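Local structure of uncharacterized conserved protein YiiM (Geobacillus stearothermophilus, 5YHH) at residues Pro135-Pro138 with Lys139-Gln143; Arg82-Ala86 with Gly87-Glu91; Val168-Gly171 with Val172-Ser176. The protein probably binds the molybdenum cofactor through its MOSC domain and helps to detoxify N-hydroxylated base analogues such as hydroxylaminopurine. All blocks are in the same frame, centred on the assembly; numbering follows the deposited sequence.

Contact 1 of 3, residues Pro135-Pro138 with Lys139-Gln143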
ATOM      1  N   PRO A 135     -19.991  -5.662   2.003  1.00 31.83           N
ATOM      2  CA  PRO A 135     -19.990  -5.278   0.584  1.00 32.34           C
ATOM      3  C   PRO A 135     -19.695  -3.809   0.284  1.00 31.88           C
ATOM      4  O   PRO A 135     -19.311  -3.483  -0.846  1.00 29.96           O
ATOM      5  CB  PRO A 135     -21.424  -5.620   0.098  1.00 33.94           C
ATOM      6  CG  PRO A 135     -22.095  -6.341   1.190  1.00 35.72           C
ATOM      7  CD  PRO A 135     -21.249  -6.318   2.426  1.00 33.59           C
ATOM      8  N   ASP A 136     -19.904  -2.910   1.250  1.00 31.70           N
ATOM      9  CA  ASP A 136     -19.659  -1.503   0.960  1.00 32.52           C
ATOM     10  C   ASP A 136     -18.234  -1.072   1.309  1.00 29.91           C
ATOM     11  O   ASP A 136     -17.891   0.081   1.113  1.00 29.94           O
ATOM     12  CB  ASP A 136     -20.702  -0.584   1.594  1.00 33.49           C
ATOM     13  CG  ASP A 136     -20.458  -0.346   3.081  1.00 36.43           C
ATOM     14  OD1 ASP A 136     -19.769  -1.145   3.745  1.00 35.08           O
ATOM     15  OD2 ASP A 136     -20.997   0.650   3.598  1.00 44.46           O
ATOM     16  N   LEU A 137     -17.419  -1.974   1.851  1.00 29.41           N
ATOM     17  CA  LEU A 137     -16.050  -1.614   2.253  1.00 28.20           C
ATOM     18  C   LEU A 137     -15.138  -1.066   1.101  1.00 28.14           C
ATOM     19  O   LEU A 137     -14.465  -0.045   1.269  1.00 26.56           O
ATOM     20  CB  LEU A 137     -15.401  -2.784   3.025  1.00 27.66           C
ATOM     21  CG  LEU A 137     -13.990  -2.593   3.555  1.00 27.42           C
ATOM     22  CD1 LEU A 137     -13.935  -1.273   4.341  1.00 27.67           C
ATOM     23  CD2 LEU A 137     -13.511  -3.791   4.380  1.00 24.31           C
ATOM     24  N   PRO A 138     -15.138  -1.708  -0.091  1.00 29.59           N
ATOM     25  CA  PRO A 138     -14.317  -1.114  -1.159  1.00 29.50           C
ATOM     26  C   PRO A 138     -14.762   0.333  -1.542  1.00 29.98           C
ATOM     27  O   PRO A 138     -13.930   1.226  -1.729  1.00 28.33           O
ATOM     28  CB  PRO A 138     -14.515  -2.100  -2.349  1.00 31.60           C
ATOM     29  CG  PRO A 138     -14.804  -3.434  -1.697  1.00 31.27           C
ATOM     30  CD  PRO A 138     -15.581  -3.080  -0.410  1.00 30.60           C
ATOM     31  N   LYS A 139     -16.066   0.568  -1.636  1.00 30.35           N
ATOM     32  CA  LYS A 139     -16.580   1.899  -1.874  1.00 32.46           C
ATOM     33  C   LYS A 139     -16.147   2.859  -0.771  1.00 31.69           C
ATOM     34  O   LYS A 139     -15.651   3.944  -1.054  1.00 31.90           O
ATOM     35  CB  LYS A 139     -18.120   1.871  -1.960  1.00 35.12           C
ATOM     36  CG  LYS A 139     -18.760   3.213  -2.251  1.00 39.51           C
ATOM     37  CD  LYS A 139     -20.324   3.060  -2.323  1.00 46.14           C
ATOM     38  CE  LYS A 139     -20.931   2.989  -0.918  1.00 48.63           C
ATOM     39  NZ  LYS A 139     -22.334   2.421  -0.855  1.00 54.89           N
ATOM     40  N   ALA A 140     -16.292   2.450   0.480  1.00 30.61           N
ATOM     41  CA  ALA A 140     -15.824   3.273   1.604  1.00 30.48           C
ATOM     42  C   ALA A 140     -14.335   3.620   1.531  1.00 29.39           C
ATOM     43  O   ALA A 140     -13.920   4.728   1.873  1.00 29.44           O
ATOM     44  CB  ALA A 140     -16.138   2.590   2.950  1.00 30.34           C
ATOM     45  N   ILE A 141     -13.525   2.660   1.132  1.00 28.89           N
ATOM     46  CA  ILE A 141     -12.078   2.925   0.985  1.00 29.48           C
ATOM     47  C   ILE A 141     -11.853   3.995  -0.091  1.00 31.36           C
ATOM     48  O   ILE A 141     -11.138   4.961   0.148  1.00 31.08           O
ATOM     49  CB  ILE A 141     -11.287   1.634   0.674  1.00 28.22           C
ATOM     50  CG1 ILE A 141     -11.275   0.713   1.897  1.00 26.79           C
ATOM     51  CG2 ILE A 141      -9.836   1.960   0.237  1.00 27.05           C
ATOM     52  CD1 ILE A 141     -10.882  -0.726   1.585  1.00 25.72           C
ATOM     53  N   CYS A 142     -12.500   3.841  -1.248  1.00 33.82           N
ATOM     54  CA  CYS A 142     -12.410   4.829  -2.305  1.00 36.85           C
ATOM     55  C   CYS A 142     -12.966   6.195  -1.877  1.00 37.61           C
ATOM     56  O   CYS A 142     -12.386   7.229  -2.203  1.00 38.64           O
ATOM     57  CB  CYS A 142     -13.072   4.332  -3.598  1.00 38.42           C
ATOM     58  SG  CYS A 142     -13.356   5.663  -4.785  1.00 49.34           S
ATOM     59  N   GLN A 143     -14.047   6.218  -1.101  1.00 37.46           N
ATOM     60  CA  GLN A 143     -14.607   7.484  -0.645  1.00 38.07           C
ATOM     61  C   GLN A 143     -13.742   8.185   0.415  1.00 37.25           C
ATOM     62  O   GLN A 143     -13.646   9.414   0.408  1.00 39.02           O
ATOM     63  CB  GLN A 143     -16.003   7.284  -0.055  1.00 39.69           C
ATOM     64  CG  GLN A 143     -17.106   7.055  -1.081  1.00 42.21           C
ATOM     65  CD  GLN A 143     -18.422   6.613  -0.436  1.00 46.86           C
ATOM     66  OE1 GLN A 143     -18.441   5.981   0.641  1.00 46.60           O
ATOM     67  NE2 GLN A 143     -19.535   6.937  -1.104  1.00 47.20           N
TER
HETATM   68  O   HOH W   1     -18.190  -1.453  -2.157  1.00 30.07           O

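Contact 2 of 3, residues Arg82-Ala86 with Gly87-Glu91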
ATOM      1  N   ARG A  82     -16.945  -3.142  15.127  1.00 32.59           N
ATOM      2  CA  ARG A  82     -16.277  -4.415  15.332  1.00 32.77           C
ATOM      3  C   ARG A  82     -14.774  -4.143  15.261  1.00 30.70           C
ATOM      4  O   ARG A  82     -14.377  -3.115  14.709  1.00 29.62           O
ATOM      5  CB  ARG A  82     -16.692  -5.386  14.229  1.00 32.90           C
ATOM      6  CG  ARG A  82     -16.084  -5.018  12.902  1.00 34.77           C
ATOM      7  CD  ARG A  82     -16.296  -6.092  11.861  1.00 38.07           C
ATOM      8  NE  ARG A  82     -17.691  -6.154  11.427  1.00 38.99           N
ATOM      9  CZ  ARG A  82     -18.107  -6.901  10.398  1.00 40.45           C
ATOM     10  NH1 ARG A  82     -17.242  -7.686   9.736  1.00 36.53           N
ATOM     11  NH2 ARG A  82     -19.385  -6.882  10.051  1.00 39.47           N
ATOM     12  N   PRO A  83     -13.945  -5.068  15.776  1.00 30.45           N
ATOM     13  CA  PRO A  83     -12.501  -4.800  15.769  1.00 29.20           C
ATOM     14  C   PRO A  83     -11.840  -4.862  14.401  1.00 28.11           C
ATOM     15  O   PRO A  83     -12.257  -5.677  13.562  1.00 26.50           O
ATOM     16  CB  PRO A  83     -11.897  -5.912  16.650  1.00 29.92           C
ATOM     17  CG  PRO A  83     -13.027  -6.669  17.214  1.00 32.83           C
ATOM     18  CD  PRO A  83     -14.310  -6.265  16.555  1.00 30.90           C
ATOM     19  N   PHE A  84     -10.800  -4.043  14.210  1.00 26.34           N
ATOM     20  CA  PHE A  84      -9.892  -4.167  13.067  1.00 25.26           C
ATOM     21  C   PHE A  84      -8.494  -4.021  13.616  1.00 25.95           C
ATOM     22  O   PHE A  84      -8.162  -2.963  14.191  1.00 26.50           O
ATOM     23  CB  PHE A  84     -10.156  -3.077  12.028  1.00 25.52           C
ATOM     24  CG  PHE A  84     -11.457  -3.257  11.238  1.00 25.10           C
ATOM     25  CD1 PHE A  84     -12.670  -2.930  11.776  1.00 28.03           C
ATOM     26  CD2 PHE A  84     -11.425  -3.679   9.928  1.00 26.57           C
ATOM     27  CE1 PHE A  84     -13.824  -3.082  11.068  1.00 29.31           C
ATOM     28  CE2 PHE A  84     -12.612  -3.837   9.217  1.00 30.26           C
ATOM     29  CZ  PHE A  84     -13.793  -3.535   9.781  1.00 27.79           C
ATOM     30  N   THR A  85      -7.705  -5.098  13.530  1.00 25.21           N
ATOM     31  CA  THR A  85      -6.347  -5.137  14.066  1.00 25.57           C
ATOM     32  C   THR A  85      -5.437  -5.583  12.928  1.00 24.83           C
ATOM     33  O   THR A  85      -5.885  -5.823  11.782  1.00 21.79           O
ATOM     34  CB  THR A  85      -6.272  -6.085  15.294  1.00 27.08           C
ATOM     35  OG1 THR A  85      -6.736  -7.381  14.893  1.00 26.06           O
ATOM     36  CG2 THR A  85      -7.194  -5.572  16.430  1.00 28.48           C
ATOM     37  N   ALA A  86      -4.160  -5.659  13.238  1.00 24.16           N
ATOM     38  CA  ALA A  86      -3.141  -5.866  12.256  1.00 24.35           C
ATOM     39  C   ALA A  86      -3.467  -7.052  11.352  1.00 24.02           C
ATOM     40  O   ALA A  86      -3.831  -8.132  11.806  1.00 24.35           O
ATOM     41  CB  ALA A  86      -1.745  -6.032  12.982  1.00 25.12           C
ATOM     42  N   GLY A  87      -3.381  -6.830  10.049  1.00 23.78           N
ATOM     43  CA  GLY A  87      -3.676  -7.876   9.058  1.00 24.95           C
ATOM     44  C   GLY A  87      -5.080  -7.752   8.465  1.00 25.33           C
ATOM     45  O   GLY A  87      -5.428  -8.392   7.467  1.00 25.63           O
ATOM     46  N   ALA A  88      -5.878  -6.883   9.052  1.00 25.07           N
ATOM     47  CA  ALA A  88      -7.283  -6.757   8.682  1.00 25.59           C
ATOM     48  C   ALA A  88      -7.461  -6.345   7.209  1.00 26.07           C
ATOM     49  O   ALA A  88      -8.471  -6.702   6.584  1.00 26.53           O
ATOM     50  CB  ALA A  88      -7.980  -5.763   9.654  1.00 25.42           C
ATOM     51  N   PHE A  89      -6.507  -5.591   6.646  1.00 24.98           N
ATOM     52  CA  PHE A  89      -6.593  -5.191   5.216  1.00 25.11           C
ATOM     53  C   PHE A  89      -5.731  -5.997   4.280  1.00 25.38           C
ATOM     54  O   PHE A  89      -5.538  -5.642   3.101  1.00 25.31           O
ATOM     55  CB  PHE A  89      -6.403  -3.675   5.041  1.00 25.38           C
ATOM     56  CG  PHE A  89      -7.633  -2.895   5.481  1.00 27.65           C
ATOM     57  CD1 PHE A  89      -8.138  -3.046   6.746  1.00 32.28           C
ATOM     58  CD2 PHE A  89      -8.319  -2.087   4.599  1.00 28.75           C
ATOM     59  CE1 PHE A  89      -9.332  -2.400   7.113  1.00 34.10           C
ATOM     60  CE2 PHE A  89      -9.489  -1.430   4.995  1.00 30.51           C
ATOM     61  CZ  PHE A  89      -9.975  -1.597   6.229  1.00 30.67           C
ATOM     62  N   GLY A  90      -5.303  -7.153   4.777  1.00 25.76           N
ATOM     63  CA  GLY A  90      -4.466  -8.060   4.023  1.00 26.00           C
ATOM     64  C   GLY A  90      -3.074  -7.508   3.856  1.00 25.41           C
ATOM     65  O   GLY A  90      -2.343  -7.977   3.012  1.00 26.13           O
ATOM     66  N   GLU A  91      -2.678  -6.532   4.678  1.00 23.94           N
ATOM     67  CA  GLU A  91      -1.389  -5.867   4.468  1.00 23.39           C
ATOM     68  C   GLU A  91      -0.204  -6.719   4.963  1.00 23.82           C
ATOM     69  O   GLU A  91      -0.309  -7.402   5.967  1.00 25.12           O
ATOM     70  CB  GLU A  91      -1.385  -4.463   5.099  1.00 23.42           C
ATOM     71  CG  GLU A  91      -1.378  -4.395   6.651  1.00 21.49           C
ATOM     72  CD  GLU A  91      -2.637  -4.712   7.357  1.00 22.70           C
ATOM     73  OE1 GLU A  91      -3.647  -5.126   6.713  1.00 22.59           O
ATOM     74  OE2 GLU A  91      -2.641  -4.491   8.616  1.00 20.86           O
TER

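Contact 3 of 3, residues Val168-Gly171 with Val172-Ser176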
ATOM      1  N   VAL A 168      14.612   8.230   3.847  1.00 40.57           N
ATOM      2  CA  VAL A 168      15.936   8.649   3.428  1.00 42.79           C
ATOM      3  C   VAL A 168      15.912   9.516   2.181  1.00 43.02           C
ATOM      4  O   VAL A 168      16.860  10.248   1.939  1.00 45.31           O
ATOM      5  CB  VAL A 168      16.924   7.442   3.261  1.00 43.80           C
ATOM      6  CG1 VAL A 168      17.312   6.901   4.663  1.00 45.92           C
ATOM      7  CG2 VAL A 168      16.335   6.351   2.400  1.00 40.63           C
ATOM      8  N   GLU A 169      14.854   9.455   1.388  1.00 41.45           N
ATOM      9  CA  GLU A 169      14.679  10.398   0.282  1.00 42.77           C
ATOM     10  C   GLU A 169      13.201  10.671  -0.025  1.00 41.39           C
ATOM     11  O   GLU A 169      12.436   9.742  -0.233  1.00 39.58           O
ATOM     12  CB  GLU A 169      15.397   9.889  -0.969  1.00 43.75           C
ATOM     13  CG  GLU A 169      15.288  10.840  -2.156  1.00 46.91           C
ATOM     14  CD  GLU A 169      16.135  10.416  -3.346  1.00 50.63           C
ATOM     15  OE1 GLU A 169      15.804   9.401  -3.997  1.00 50.41           O
ATOM     16  OE2 GLU A 169      17.118  11.122  -3.629  1.00 53.91           O
ATOM     17  N   ARG A 170      12.812  11.946  -0.017  1.00 41.79           N
ATOM     18  CA  ARG A 170      11.463  12.351  -0.385  1.00 41.95           C
ATOM     19  C   ARG A 170      11.257  12.180  -1.884  1.00 41.34           C
ATOM     20  O   ARG A 170      12.054  12.661  -2.678  1.00 43.88           O
ATOM     21  CB  ARG A 170      11.197  13.812   0.019  1.00 44.06           C
ATOM     22  CG  ARG A 170       9.807  14.372  -0.385  1.00 45.02           C
ATOM     23  CD  ARG A 170       8.664  13.665   0.307  1.00 46.23           C
ATOM     24  NE  ARG A 170       8.538  14.066   1.694  1.00 48.47           N
ATOM     25  CZ  ARG A 170       7.879  13.393   2.641  1.00 48.21           C
ATOM     26  NH1 ARG A 170       7.237  12.239   2.403  1.00 44.72           N
ATOM     27  NH2 ARG A 170       7.869  13.896   3.862  1.00 49.59           N
ATOM     28  N   GLY A 171      10.196  11.477  -2.267  1.00 40.61           N
ATOM     29  CA  GLY A 171       9.870  11.288  -3.682  1.00 38.89           C
ATOM     30  C   GLY A 171       9.852  12.626  -4.381  1.00 40.91           C
ATOM     31  O   GLY A 171       9.361  13.605  -3.841  1.00 40.91           O
ATOM     32  N   VAL A 172      10.437  12.677  -5.568  1.00 42.56           N
ATOM     33  CA  VAL A 172      10.536  13.908  -6.327  1.00 45.35           C
ATOM     34  C   VAL A 172       9.155  14.392  -6.681  1.00 44.40           C
ATOM     35  O   VAL A 172       8.280  13.590  -7.040  1.00 41.91           O
ATOM     36  CB  VAL A 172      11.349  13.711  -7.609  1.00 47.11           C
ATOM     37  CG1 VAL A 172      11.312  14.979  -8.433  1.00 51.35           C
ATOM     38  CG2 VAL A 172      12.780  13.328  -7.253  1.00 49.93           C
ATOM     39  N   GLY A 173       8.949  15.701  -6.531  1.00 47.12           N
ATOM     40  CA  GLY A 173       7.635  16.316  -6.701  1.00 46.78           C
ATOM     41  C   GLY A 173       6.745  16.251  -5.457  1.00 45.10           C
ATOM     42  O   GLY A 173       5.742  16.953  -5.390  1.00 45.66           O
ATOM     43  N   ALA A 174       7.111  15.423  -4.474  1.00 42.33           N
ATOM     44  CA  ALA A 174       6.353  15.307  -3.241  1.00 41.08           C
ATOM     45  C   ALA A 174       4.876  15.147  -3.581  1.00 39.47           C
ATOM     46  O   ALA A 174       4.070  15.969  -3.191  1.00 41.38           O
ATOM     47  CB  ALA A 174       6.587  16.550  -2.369  1.00 44.03           C
ATOM     48  N   LEU A 175       4.550  14.141  -4.388  1.00 37.19           N
ATOM     49  CA  LEU A 175       3.163  13.825  -4.744  1.00 36.26           C
ATOM     50  C   LEU A 175       2.604  12.769  -3.780  1.00 34.04           C
ATOM     51  O   LEU A 175       3.052  11.625  -3.780  1.00 32.73           O
ATOM     52  CB  LEU A 175       3.078  13.260  -6.151  1.00 34.96           C
ATOM     53  CG  LEU A 175       3.782  14.049  -7.262  1.00 38.31           C
ATOM     54  CD1 LEU A 175       3.659  13.293  -8.582  1.00 37.67           C
ATOM     55  CD2 LEU A 175       3.263  15.457  -7.405  1.00 41.49           C
ATOM     56  N   SER A 176       1.632  13.144  -2.965  1.00 33.96           N
ATOM     57  CA  SER A 176       1.199  12.266  -1.879  1.00 32.29           C
ATOM     58  C   SER A 176       0.353  11.146  -2.435  1.00 29.86           C
ATOM     59  O   SER A 176      -0.219  11.291  -3.494  1.00 29.51           O
ATOM     60  CB  SER A 176       0.439  13.035  -0.805  1.00 33.63           C
ATOM     61  OG  SER A 176      -0.741  13.594  -1.307  1.00 34.25           O
TER

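Contact 1 of 3, residues Pro135-Pro138 with Lys139-Gln143
Leu137 and Ile141, one helical turn apart, illustrate how two branched side chains share a helix face: their branches meet at a slant, and the CD1 branch of Leu137 comes within 4.1 Å of CG1 of Ile141. In Leu137 the CG atom stands opposite the backbone nitrogen (chi1 -179°), whereas Ile141 swings CG1 round beside its own nitrogen (chi1 -69°). That turn also brings CG1 of Ile141 to 3.3 Å from Leu137 O, the same oxygen that accepts the Ile141 N-H at 2.9 Å. Leu128 of helix 127-132 touches both side chains, and Trp76 of helix 71-80 reaches Leu137 and Ala140. On a more open side, Asp136 and Lys139 bear opposite charges but do not pair: OD2 of Asp136 stays 5.0 Å from NZ of Lys139 and has a long, weak ion pair with Arg79, while OD1 is hydrogen-bonded to Tyr80. Further backbone bonds run from Ala140 N to Asp136 O (2.9 Å) and from Cys142 N to Pro138 O (3.0 Å). A water donates to Pro135 O at 2.7 Å and accepts the Lys139 N-H, bridging loop and first turn. Pro138 fits in that first turn, where a backbone nitrogen has no helical carbonyl one turn back to donate to. This is the start of an amphipathic alpha-helix, its apolar side turned to two other helices of the MOSC domain.

Contact 2 of 3, residues Arg82-Ala86 with Gly87-Glu91
Phe84 leans from the first half of this loop onto Ala88 and Phe89. Its CB lies 4.2 Å from CB of Ala88, and with CG turned beside the backbone nitrogen (chi1 -72°) the ring is carried on towards the second half. CD2 does most of the touching, 4.0 Å from Ala88 CB and 3.7 Å from CE1 of Phe89, which it meets at the edge of the Phe89 ring and near its plane. CE2, one atom further out, is 4.2 Å from the same CE1, and beyond the loop the ring meets the imidazole of His132. The chain folds through a type II turn, Ala88 N donating to Thr85 O at 2.9 Å, and then a type I turn from Gly87 to Gly90. Glu91 curls back to hold both: OE2, also bonded to Thr94 of strand 93-96, takes Gly87 N at 2.8 Å from well above the carboxylate plane, and OE1 takes Phe89 N at 2.9 Å on its syn lone pair. The loop links helix 71-80 to that strand: Phe73 of the helix touches Phe84, Phe89 and Glu91, Tyr68 of strand 65-69 stacks on Phe89, and Ala86 rests on strand 8-19.

Contact 3 of 3, residues Val168-Gly171 with Val172-Ser176
The peptide plane between Gly171 and Val172 is approached differently on its two faces. Over one face comes the amide of Ala174, whose N lies 3.0 Å from Gly171 O; the donor stands 39° out of the carbonyl plane, so the bond is made from above rather than on a lone pair, with a fairly straight N-H approach of 151°. At the nitrogen edge the chain's own continuation, CB of Val172, extends the plane. Its CG2 methyl dips towards the opposite face, 4.2 Å from Gly171 C, because it is set beside the backbone nitrogen while CG1 points anti to it (chi1 174°). The bond from Ala174 closes a type II beta turn running from Gly171 to Ala174, and Gly173 takes its third position with the positive phi that glycine readily adopts. This reversal follows the edge strand 165-169, where Val168 and Glu169 together oppose Ile108 as a classic bulge, and directs the chain to the first of the three C-terminal helices, 177-185. Before the turn, the aliphatic part of Arg170 passes loosely alongside Ala174, CG to CB 4.4 Å. Two successive bends in the arginine chain then carry its guanidinium group to Asp107, whose OD2 forms a salt bridge with NH1, while OD1 of the same aspartate accepts the Gly171 N-H. One carboxylate therefore grips both a side chain and the backbone at the turn's entrance. At the far end, Ser176 is the N-cap of helix 177-185, its OG accepting the amide of Tyr179.

How the contacts relate
Contacts 1 and 2 belong to one packed region of the MOSC domain: their centres are 15 Å apart, yet CD1 of Ile141 lies 3.8 Å from CE2 of Phe89, joining helix 137-144 to the loop after helix 71-80. Trp76 and His132 also touch both. Contact 1 probably also borders the putative cofactor site, since Pro138 and Ile141 rest on Pro124, next to Cys125, which is found as cysteinesulfonic acid and is probably the molybdenum-binding cysteine expected of MOSC proteins. Contact 3 is remote, its nearest atoms about 13 Å from contact 1 and about 17 Å from contact 2, across the chain's centre from the latter, where the barrel-like sheet passes into the C-terminal helices.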